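Local coordinates for protein AvrRxo1-ORF1 (Xanthomonas oryzae pv. oryzicola, PDB 4Z8T) that is a type III effector with a polynucleotide kinase domain, which binds its partner AvrRxo1-ORF2 and probably phosphorylates a nucleotide-like substrate, at residues 67-73 and 154-160; 138-142 and 172-178; 179-185 and 237-243. One frame throughout, in Å; residues are numbered along the deposited sequence.

Contact 1 of 3, residues 67-73 and 154-160; sequences LFALRGN and IVVDKRL. With SO4 (sulfate ion), chain C.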
loop_
_atom_site.group_PDB
_atom_site.type_symbol
_atom_site.label_atom_id
_atom_site.label_comp_id
_atom_site.label_asym_id
_atom_site.label_seq_id
_atom_site.Cartn_x
_atom_site.Cartn_y
_atom_site.Cartn_z
ATOM N N LEU A 67 -5.992 22.674 27.439
ATOM C CA LEU A 67 -5.896 21.219 27.515
ATOM C C LEU A 67 -4.894 20.818 26.444
ATOM O O LEU A 67 -5.176 20.926 25.251
ATOM C CB LEU A 67 -7.270 20.580 27.240
ATOM C CG LEU A 67 -7.500 19.076 27.456
ATOM C CD1 LEU A 67 -9.006 18.778 27.509
ATOM C CD2 LEU A 67 -6.867 18.259 26.365
ATOM N N PHE A 68 -3.707 20.381 26.858
ATOM C CA PHE A 68 -2.722 19.884 25.902
ATOM C C PHE A 68 -3.016 18.413 25.669
ATOM O O PHE A 68 -2.969 17.608 26.608
ATOM C CB PHE A 68 -1.300 20.012 26.467
ATOM C CG PHE A 68 -0.808 21.422 26.550
ATOM C CD1 PHE A 68 -1.031 22.179 27.694
ATOM C CD2 PHE A 68 -0.136 21.999 25.486
ATOM C CE1 PHE A 68 -0.573 23.488 27.781
ATOM C CE2 PHE A 68 0.317 23.305 25.560
ATOM C CZ PHE A 68 0.095 24.054 26.711
ATOM N N ALA A 69 -3.345 18.063 24.430
ATOM C CA ALA A 69 -3.729 16.701 24.081
ATOM C C ALA A 69 -2.629 16.125 23.193
ATOM O O ALA A 69 -2.287 16.701 22.163
ATOM C CB ALA A 69 -5.081 16.702 23.343
ATOM N N LEU A 70 -2.049 15.009 23.613
ATOM C CA LEU A 70 -1.048 14.327 22.803
ATOM C C LEU A 70 -1.672 13.053 22.251
ATOM O O LEU A 70 -1.747 12.030 22.937
ATOM C CB LEU A 70 0.181 13.985 23.653
ATOM C CG LEU A 70 0.677 15.167 24.488
ATOM C CD1 LEU A 70 1.830 14.767 25.420
ATOM C CD2 LEU A 70 1.096 16.279 23.560
ATOM N N ARG A 71 -2.153 13.135 21.013
ATOM C CA ARG A 71 -2.807 12.020 20.344
ATOM C C ARG A 71 -1.782 11.163 19.625
ATOM O O ARG A 71 -0.852 11.679 19.016
ATOM C CB ARG A 71 -3.780 12.579 19.301
ATOM C CG ARG A 71 -4.601 11.535 18.564
ATOM C CD ARG A 71 -5.704 12.171 17.711
ATOM N NE ARG A 71 -6.601 11.140 17.208
ATOM C CZ ARG A 71 -6.477 10.521 16.036
ATOM N NH1 ARG A 71 -5.478 10.816 15.215
ATOM N NH2 ARG A 71 -7.344 9.573 15.699
ATOM N N GLY A 72 -1.968 9.851 19.667
ATOM C CA GLY A 72 -1.169 8.985 18.818
ATOM C C GLY A 72 -1.026 7.607 19.399
ATOM O O GLY A 72 -1.182 7.413 20.607
ATOM N N ASN A 73 -0.709 6.655 18.525
ATOM C CA ASN A 73 -0.568 5.266 18.926
ATOM C C ASN A 73 0.643 5.037 19.836
ATOM O O ASN A 73 1.516 5.888 19.988
ATOM C CB ASN A 73 -0.447 4.388 17.673
ATOM C CG ASN A 73 -0.726 2.926 17.949
ATOM O OD1 ASN A 73 -1.464 2.581 18.879
ATOM N ND2 ASN A 73 -0.136 2.048 17.123
ATOM N N ILE A 154 -4.004 21.512 31.711
ATOM C CA ILE A 154 -3.808 20.091 31.984
ATOM C C ILE A 154 -3.284 19.397 30.738
ATOM O O ILE A 154 -3.384 19.920 29.630
ATOM C CB ILE A 154 -5.111 19.397 32.472
ATOM C CG1 ILE A 154 -6.193 19.440 31.385
ATOM C CG2 ILE A 154 -5.614 20.035 33.757
ATOM C CD1 ILE A 154 -7.520 18.766 31.796
ATOM N N VAL A 155 -2.728 18.208 30.926
ATOM C CA VAL A 155 -2.174 17.449 29.811
ATOM C C VAL A 155 -2.821 16.084 29.748
ATOM O O VAL A 155 -2.853 15.363 30.746
ATOM C CB VAL A 155 -0.651 17.245 29.959
ATOM C CG1 VAL A 155 -0.087 16.551 28.715
ATOM C CG2 VAL A 155 0.041 18.559 30.193
ATOM N N VAL A 156 -3.348 15.730 28.579
ATOM C CA VAL A 156 -3.974 14.430 28.384
ATOM C C VAL A 156 -3.085 13.647 27.436
ATOM O O VAL A 156 -2.875 14.031 26.289
ATOM C CB VAL A 156 -5.403 14.551 27.826
ATOM C CG1 VAL A 156 -6.029 13.159 27.632
ATOM C CG2 VAL A 156 -6.259 15.375 28.770
ATOM N N ASP A 157 -2.531 12.564 27.969
ATOM C CA ASP A 157 -1.543 11.755 27.308
ATOM C C ASP A 157 -2.152 10.365 27.123
ATOM O O ASP A 157 -1.932 9.476 27.939
ATOM C CB ASP A 157 -0.337 11.676 28.246
ATOM C CG ASP A 157 0.817 10.938 27.650
ATOM O OD1 ASP A 157 0.802 10.685 26.425
ATOM O OD2 ASP A 157 1.752 10.622 28.416
ATOM N N LYS A 158 -2.948 10.201 26.068
ATOM C CA LYS A 158 -3.689 8.977 25.804
ATOM C C LYS A 158 -3.684 8.795 24.305
ATOM O O LYS A 158 -3.358 9.729 23.563
ATOM C CB LYS A 158 -5.143 9.104 26.269
ATOM C CG LYS A 158 -5.340 9.245 27.768
ATOM C CD LYS A 158 -6.830 9.306 28.064
ATOM C CE LYS A 158 -7.099 9.534 29.533
ATOM N NZ LYS A 158 -8.521 9.222 29.841
ATOM N N ARG A 159 -4.060 7.606 23.846
ATOM C CA ARG A 159 -4.098 7.370 22.407
ATOM C C ARG A 159 -5.060 8.318 21.701
ATOM O O ARG A 159 -4.754 8.819 20.611
ATOM C CB ARG A 159 -4.462 5.920 22.099
ATOM C CG ARG A 159 -4.353 5.582 20.604
ATOM C CD ARG A 159 -4.612 4.110 20.286
ATOM N NE ARG A 159 -3.583 3.249 20.861
ATOM C CZ ARG A 159 -3.710 2.588 22.005
ATOM N NH1 ARG A 159 -4.826 2.689 22.708
ATOM N NH2 ARG A 159 -2.708 1.841 22.459
ATOM N N LEU A 160 -6.222 8.547 22.330
ATOM C CA LEU A 160 -7.256 9.459 21.825
ATOM C C LEU A 160 -7.651 9.120 20.395
ATOM O O LEU A 160 -7.825 10.017 19.564
ATOM C CB LEU A 160 -6.808 10.924 21.925
ATOM C CG LEU A 160 -6.439 11.419 23.328
ATOM C CD1 LEU A 160 -5.805 12.797 23.273
ATOM C CD2 LEU A 160 -7.665 11.419 24.244
HETATM S S SO4 C . -8.195 4.278 22.585
HETATM O O1 SO4 C . -7.851 5.524 21.910
HETATM O O2 SO4 C . -7.596 3.135 21.903
HETATM O O3 SO4 C . -9.651 4.108 22.603
HETATM O O4 SO4 C . -7.715 4.321 23.965
#
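Arg159 and Asn73 lie side by side where the two segments leave the sheet, their ends pointing the same way. Arg159 NE donates to Asn73 OD1 at 3.0 Å, in the plane of the amide carbonyl, although amide and guanidinium are turned 56° apart. The bend of the arginine chain at its third torsion (chi3 -66°) brings the guanidinium back to the asparagine and sets its edge against the sulfate, with Arg159 NH1 donating to SO4 O2 at 2.9 Å; Ser161 OG also bonds to this sulfate. Arg159 NH2 serves Thr74 OG1 and Ser98 O of the AvrRxo1-ORF2 chain, so every nitrogen of the group has an acceptor and its rotation is fixed.

Arg71 is extended from CG to NE, with CG opposite its backbone N (chi1 -177°). Its NE reaches Leu160 O at 2.9 Å from above the carbonyl plane, while Arg71 CG packs on Leu160 CB at 4.1 Å. Ser161 O and Val220 O take its NH2, and NH1 forms a salt bridge with Asp184. Next to Arg71, Gly72 N bonds to Arg159 O. Farther back the strands run parallel, linked by Phe68 N to Ile154 O, Val156 N to Phe68 O (2.7 Å) and Leu70 N to Val156 O. Leu67 CD2 meets Val156 CG2 at 3.8 Å on one face, beneath helix 163-176; on the other, Phe68 CB lies against Val155 CG2.

Leu70 O and Lys158 O are two acceptors only 2.9 Å apart; Lys78 NZ bonds to both and also to Gly72 O, which would offset their repulsion. A parallel strand that turns at Gly72 into a loop leading to Lys78 is consistent with the Walker A region of a P-loop NTPase of the zeta-toxin and polynucleotide kinase type.

Contact 2 of 3, residues 138-142 and 172-178; sequences EGGLR and LAKETGR
Arg178 holds the C-terminal end of helix 123-141 with the outer edge of its guanidinium. Its NH2 donates to Leu141 O at 2.9 Å and its NH1 to Arg142 O at 3.0 Å, both oxygens lying about 20° out of the guanidinium plane. The chain, extended from CG to NE, carries the group across from the other helix, and NH2 also meets Ala152 O. A positive group on these carbonyls probably suits the negative end of the helix dipole.

Thr176 stands beside it: OG1 donates back to Leu172 O at 2.8 Å, because chi1 of 60° puts it between the backbone N and the carbonyl carbon, and CG2 is thereby set against Arg142 CG at 3.7 Å. The threonine and arginine side chains cross at about a right angle. Helix 163-176 ends here in a Schellman motif, with Gly177 at positive phi and Arg178 N bonded to Ala173 O; Thr176 N reaches the same oxygen from the opposite face of its plane. The turn leads straight into strand 179-185.

Arg142 runs the other way, extended over Leu172, whose CG sits 3.5 Å above one guanidinium face, offset to the rim. At the guanidinium edge Glu175 forms a salt bridge, its carboxylate turned 62° from the guanidinium; the modelled separation of Arg142 NH1 and Glu175 OE1 is doubtfully short. Glu138 OE2 flanks Leu172 CD1 at 3.7 Å, while OE1 bonds to Tyr169 OH.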
loop_
_atom_site.group_PDB
_atom_site.type_symbol
_atom_site.label_atom_id
_atom_site.label_comp_id
_atom_site.label_asym_id
_atom_site.label_seq_id
_atom_site.Cartn_x
_atom_site.Cartn_y
_atom_site.Cartn_z
ATOM N N GLU A 138 -8.568 12.913 36.699
ATOM C CA GLU A 138 -9.091 13.826 35.687
ATOM C C GLU A 138 -10.323 14.578 36.194
ATOM O O GLU A 138 -10.498 15.766 35.909
ATOM C CB GLU A 138 -9.422 13.060 34.403
ATOM C CG GLU A 138 -9.937 13.939 33.260
ATOM C CD GLU A 138 -10.408 13.126 32.074
ATOM O OE1 GLU A 138 -9.613 12.305 31.559
ATOM O OE2 GLU A 138 -11.575 13.307 31.653
ATOM N N GLY A 139 -11.172 13.887 36.947
ATOM C CA GLY A 139 -12.361 14.512 37.503
ATOM C C GLY A 139 -12.052 15.701 38.392
ATOM O O GLY A 139 -12.722 16.739 38.316
ATOM N N GLY A 140 -11.044 15.552 39.243
ATOM C CA GLY A 140 -10.640 16.611 40.145
ATOM C C GLY A 140 -9.945 17.749 39.423
ATOM O O GLY A 140 -9.943 18.882 39.903
ATOM N N LEU A 141 -9.348 17.449 38.271
ATOM C CA LEU A 141 -8.662 18.474 37.491
ATOM C C LEU A 141 -9.631 19.357 36.731
ATOM O O LEU A 141 -9.288 20.486 36.367
ATOM C CB LEU A 141 -7.688 17.840 36.492
ATOM C CG LEU A 141 -6.403 17.274 37.093
ATOM C CD1 LEU A 141 -5.560 16.579 36.024
ATOM C CD2 LEU A 141 -5.627 18.390 37.743
ATOM N N ARG A 142 -10.809 18.839 36.444
ATOM C CA ARG A 142 -11.787 19.529 35.616
ATOM C C ARG A 142 -11.957 20.996 35.990
ATOM O O ARG A 142 -11.832 21.855 35.165
ATOM C CB ARG A 142 -13.127 18.787 35.633
ATOM C CG ARG A 142 -14.189 19.225 34.643
ATOM C CD ARG A 142 -15.371 18.196 34.474
ATOM N NE ARG A 142 -16.233 18.471 33.315
ATOM C CZ ARG A 142 -16.270 17.713 32.222
ATOM N NH1 ARG A 142 -17.046 18.034 31.206
ATOM N NH2 ARG A 142 -15.535 16.621 32.129
ATOM N N LEU A 172 -15.115 18.712 27.333
ATOM C CA LEU A 172 -14.500 19.095 28.596
ATOM C C LEU A 172 -13.830 20.458 28.480
ATOM O O LEU A 172 -13.977 21.300 29.359
ATOM C CB LEU A 172 -13.475 18.043 29.037
ATOM C CG LEU A 172 -12.915 18.183 30.456
ATOM C CD1 LEU A 172 -12.674 16.800 31.057
ATOM C CD2 LEU A 172 -11.634 18.983 30.473
ATOM N N ALA A 173 -13.091 20.676 27.393
ATOM C CA ALA A 173 -12.429 21.953 27.196
ATOM C C ALA A 173 -13.442 23.099 27.093
ATOM O O ALA A 173 -13.302 24.131 27.758
ATOM C CB ALA A 173 -11.549 21.904 25.969
ATOM N N LYS A 174 -14.467 22.903 26.276
ATOM C CA LYS A 174 -15.506 23.915 26.103
ATOM C C LYS A 174 -16.185 24.266 27.424
ATOM O O LYS A 174 -16.400 25.445 27.727
ATOM C CB LYS A 174 -16.551 23.435 25.093
ATOM C CG LYS A 174 -16.048 23.376 23.644
ATOM C CD LYS A 174 -15.766 24.765 23.090
ATOM C CE LYS A 174 -15.450 24.724 21.605
ATOM N NZ LYS A 174 -15.136 26.102 21.094
ATOM N N GLU A 175 -16.507 23.249 28.213
ATOM C CA GLU A 175 -17.214 23.467 29.474
ATOM C C GLU A 175 -16.369 24.143 30.544
ATOM O O GLU A 175 -16.902 24.764 31.462
ATOM C CB GLU A 175 -17.773 22.147 30.012
ATOM C CG GLU A 175 -18.909 21.577 29.172
ATOM C CD GLU A 175 -19.384 20.225 29.675
ATOM O OE1 GLU A 175 -18.758 19.678 30.606
ATOM O OE2 GLU A 175 -20.381 19.701 29.138
ATOM N N THR A 176 -15.049 24.013 30.433
ATOM C CA THR A 176 -14.155 24.535 31.458
ATOM C C THR A 176 -13.364 25.741 30.991
ATOM O O THR A 176 -12.507 26.233 31.718
ATOM C CB THR A 176 -13.178 23.460 31.972
ATOM O OG1 THR A 176 -12.389 22.976 30.873
ATOM C CG2 THR A 176 -13.936 22.306 32.595
ATOM N N GLY A 177 -13.647 26.220 29.782
ATOM C CA GLY A 177 -12.998 27.413 29.275
ATOM C C GLY A 177 -11.529 27.196 28.954
ATOM O O GLY A 177 -10.713 28.104 29.118
ATOM N N ARG A 178 -11.190 25.994 28.502
ATOM C CA ARG A 178 -9.816 25.711 28.085
ATOM C C ARG A 178 -9.712 25.652 26.570
ATOM O O ARG A 178 -10.635 25.169 25.899
ATOM C CB ARG A 178 -9.367 24.360 28.637
ATOM C CG ARG A 178 -9.187 24.298 30.147
ATOM C CD ARG A 178 -8.665 22.924 30.523
ATOM N NE ARG A 178 -8.297 22.805 31.933
ATOM C CZ ARG A 178 -9.086 22.320 32.888
ATOM N NH1 ARG A 178 -10.320 21.911 32.612
ATOM N NH2 ARG A 178 -8.633 22.250 34.131
#

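Contact 3 of 3, residues 179-185 and 237-243; sequences KVELCDI and LGNYRLF. With ACT (acetate ion), chain I.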
loop_
_atom_site.group_PDB
_atom_site.type_symbol
_atom_site.label_atom_id
_atom_site.label_comp_id
_atom_site.label_asym_id
_atom_site.label_seq_id
_atom_site.Cartn_x
_atom_site.Cartn_y
_atom_site.Cartn_z
ATOM N N LYS A 179 -8.577 26.109 26.036
ATOM C CA LYS A 179 -8.241 25.890 24.627
ATOM C C LYS A 179 -7.786 24.441 24.505
ATOM O O LYS A 179 -7.345 23.857 25.489
ATOM C CB LYS A 179 -7.070 26.782 24.212
ATOM C CG LYS A 179 -7.398 28.247 24.099
ATOM C CD LYS A 179 -8.251 28.504 22.877
ATOM C CE LYS A 179 -8.439 29.992 22.658
ATOM N NZ LYS A 179 -9.498 30.231 21.637
ATOM N N VAL A 180 -7.904 23.862 23.313
ATOM C CA VAL A 180 -7.309 22.558 23.049
ATOM C C VAL A 180 -6.080 22.742 22.174
ATOM O O VAL A 180 -6.187 23.226 21.048
ATOM C CB VAL A 180 -8.294 21.605 22.346
ATOM C CG1 VAL A 180 -7.608 20.277 22.043
ATOM C CG2 VAL A 180 -9.507 21.370 23.219
ATOM N N GLU A 181 -4.914 22.366 22.689
ATOM C CA GLU A 181 -3.697 22.386 21.898
ATOM C C GLU A 181 -3.366 20.928 21.630
ATOM O O GLU A 181 -2.962 20.204 22.531
ATOM C CB GLU A 181 -2.563 23.061 22.673
ATOM C CG GLU A 181 -1.311 23.291 21.860
ATOM C CD GLU A 181 -1.467 24.399 20.815
ATOM O OE1 GLU A 181 -2.408 25.243 20.921
ATOM O OE2 GLU A 181 -0.624 24.436 19.883
ATOM N N LEU A 182 -3.564 20.489 20.393
ATOM C CA LEU A 182 -3.467 19.071 20.086
ATOM C C LEU A 182 -2.294 18.804 19.167
ATOM O O LEU A 182 -2.177 19.398 18.084
ATOM C CB LEU A 182 -4.768 18.570 19.455
ATOM C CG LEU A 182 -4.897 17.040 19.424
ATOM C CD1 LEU A 182 -6.351 16.632 19.577
ATOM C CD2 LEU A 182 -4.303 16.421 18.157
ATOM N N CYS A 183 -1.412 17.909 19.607
ATOM C CA CYS A 183 -0.362 17.384 18.749
ATOM C C CYS A 183 -0.699 15.939 18.499
ATOM O O CYS A 183 -0.992 15.194 19.431
ATOM C CB CYS A 183 1.011 17.463 19.430
ATOM S SG CYS A 183 1.784 19.086 19.271
ATOM N N ASP A 184 -0.685 15.559 17.230
ATOM C CA ASP A 184 -1.073 14.229 16.787
ATOM C C ASP A 184 0.180 13.638 16.146
ATOM O O ASP A 184 0.768 14.241 15.253
ATOM C CB ASP A 184 -2.197 14.401 15.763
ATOM C CG ASP A 184 -2.865 13.103 15.379
ATOM O OD1 ASP A 184 -2.515 12.036 15.930
ATOM O OD2 ASP A 184 -3.757 13.161 14.508
ATOM N N ILE A 185 0.610 12.481 16.644
ATOM C CA ILE A 185 1.919 11.935 16.300
ATOM C C ILE A 185 1.739 10.551 15.698
ATOM O O ILE A 185 1.128 9.673 16.311
ATOM C CB ILE A 185 2.810 11.824 17.562
ATOM C CG1 ILE A 185 3.030 13.217 18.193
ATOM C CG2 ILE A 185 4.162 11.217 17.180
ATOM C CD1 ILE A 185 2.235 13.472 19.470
ATOM N N LEU A 237 -11.379 26.680 18.803
ATOM C CA LEU A 237 -11.173 25.468 19.586
ATOM C C LEU A 237 -9.750 25.419 20.131
ATOM O O LEU A 237 -9.522 25.014 21.282
ATOM C CB LEU A 237 -11.430 24.224 18.730
ATOM C CG LEU A 237 -11.184 22.865 19.379
ATOM C CD1 LEU A 237 -12.061 22.701 20.609
ATOM C CD2 LEU A 237 -11.466 21.763 18.362
ATOM N N GLY A 238 -8.805 25.846 19.301
ATOM C CA GLY A 238 -7.394 25.770 19.639
ATOM C C GLY A 238 -6.575 25.492 18.395
ATOM O O GLY A 238 -6.936 25.910 17.299
ATOM N N ASN A 239 -5.476 24.762 18.542
ATOM C CA ASN A 239 -4.618 24.499 17.395
ATOM C C ASN A 239 -4.327 23.015 17.273
ATOM O O ASN A 239 -4.377 22.290 18.262
ATOM C CB ASN A 239 -3.318 25.288 17.506
ATOM C CG ASN A 239 -3.563 26.785 17.522
ATOM O OD1 ASN A 239 -4.162 27.331 16.596
ATOM N ND2 ASN A 239 -3.153 27.443 18.601
ATOM N N TYR A 240 -4.031 22.591 16.048
ATOM C CA TYR A 240 -3.773 21.187 15.717
ATOM C C TYR A 240 -2.494 21.080 14.885
ATOM O O TYR A 240 -2.311 21.808 13.914
ATOM C CB TYR A 240 -4.949 20.610 14.914
ATOM C CG TYR A 240 -4.685 19.219 14.386
ATOM C CD1 TYR A 240 -4.026 19.032 13.170
ATOM C CD2 TYR A 240 -5.072 18.094 15.102
ATOM C CE1 TYR A 240 -3.756 17.771 12.687
ATOM C CE2 TYR A 240 -4.813 16.811 14.616
ATOM C CZ TYR A 240 -4.149 16.664 13.408
ATOM O OH TYR A 240 -3.893 15.401 12.915
ATOM N N ARG A 241 -1.614 20.144 15.251
ATOM C CA ARG A 241 -0.454 19.830 14.414
ATOM C C ARG A 241 -0.323 18.330 14.313
ATOM O O ARG A 241 -0.488 17.620 15.313
ATOM C CB ARG A 241 0.832 20.399 15.023
ATOM C CG ARG A 241 0.976 21.903 14.851
ATOM C CD ARG A 241 2.220 22.408 15.582
ATOM N NE ARG A 241 2.002 22.400 17.032
ATOM C CZ ARG A 241 2.982 22.364 17.926
ATOM N NH1 ARG A 241 4.244 22.322 17.514
ATOM N NH2 ARG A 241 2.698 22.350 19.220
ATOM N N LEU A 242 -0.026 17.853 13.111
ATOM C CA LEU A 242 0.152 16.430 12.852
ATOM C C LEU A 242 1.584 16.197 12.435
ATOM O O LEU A 242 2.058 16.806 11.493
ATOM C CB LEU A 242 -0.737 15.997 11.686
ATOM C CG LEU A 242 -0.485 14.587 11.119
ATOM C CD1 LEU A 242 -0.683 13.483 12.169
ATOM C CD2 LEU A 242 -1.448 14.386 9.949
ATOM N N PHE A 243 2.268 15.289 13.129
ATOM C CA PHE A 243 3.653 14.969 12.775
ATOM C C PHE A 243 3.691 13.530 12.349
ATOM O O PHE A 243 3.106 12.689 13.011
ATOM C CB PHE A 243 4.584 15.157 13.981
ATOM C CG PHE A 243 4.708 16.584 14.429
ATOM C CD1 PHE A 243 5.629 17.437 13.843
ATOM C CD2 PHE A 243 3.871 17.086 15.419
ATOM C CE1 PHE A 243 5.728 18.773 14.260
ATOM C CE2 PHE A 243 3.974 18.413 15.836
ATOM C CZ PHE A 243 4.887 19.248 15.260
HETATM C C ACT I . -12.039 28.637 23.749
HETATM O O ACT I . -11.509 29.540 23.070
HETATM O OXT ACT I . -11.722 28.617 24.967
HETATM C CH3 ACT I . -12.998 27.657 23.132
HETATM O O HOH W 1 -0.802 22.155 18.150
#
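Strands 179-185 and 238-243 run parallel, 4.8 Å apart at their closest, joined by a ladder from Val180 N to Leu237 O through to Phe243 N to Asp184 O. They are neighbours in the sheet of the P-loop NTPase fold, and the chain between them makes a beta-alpha-beta crossover through helices.

Glu181, Asn239, Cys183, Arg241, Ile185 and Phe243 share one face, polar toward its start and apolar toward its end. Asn239 ND2 reaches the syn lone pair of Glu181 OE1 at 3.3 Å, with the two flat groups 69° apart, and Asn239 OD1 takes Gly259 N. The salt bridge from Glu181 OE2 to Arg241 NH2 is long (4.0 Å), and a water in the guanidinium plane joins that oxygen to Arg241 NE and Leu182 O. Arg241 bends at chi3 (-73°), laying one guanidinium face on Cys183 SG, 3.4 Å from NH2, while NH1 bonds to Lys85 O. The same sulfur lies at the edge of the Phe243 ring, 4.1 Å from CE2.

On the other face Leu182 CD2 packs 3.6 Å from Tyr240 CD2, the two side chains pointing the same way, beneath helix 224-233. Beyond them the buried Asp184 OD2 forms salt bridges with Arg71 and Arg224, which probably stabilise its charge, and accepts Tyr240 OH on its anti side at 2.8 Å.

How the contacts relate
Contacts 1 and 3 are buried parallel pairings within one mixed sheet, where strands 66-71 and 179-185 lie next to each other: Leu67 N meets Lys179 O and Arg71 N meets Cys183 O. Contact 2 lies farther from the chain's centre and joins helix ends at the sheet's margin; its helix 163-176 leads into strand 179-185, and Ala173 CB packs on Val180 CG2. Contacts 1 and 3 share backbone ladders; contact 1 adds arginines at its loop end, contact 3 a polar row on one face and buried Asp184 on the other. Contact 2 depends on arginines reaching carbonyls and a partly exposed salt bridge. Contact 1 runs on into the probable Walker A loop, and its Arg71 is bound to contact 3 through Asp184.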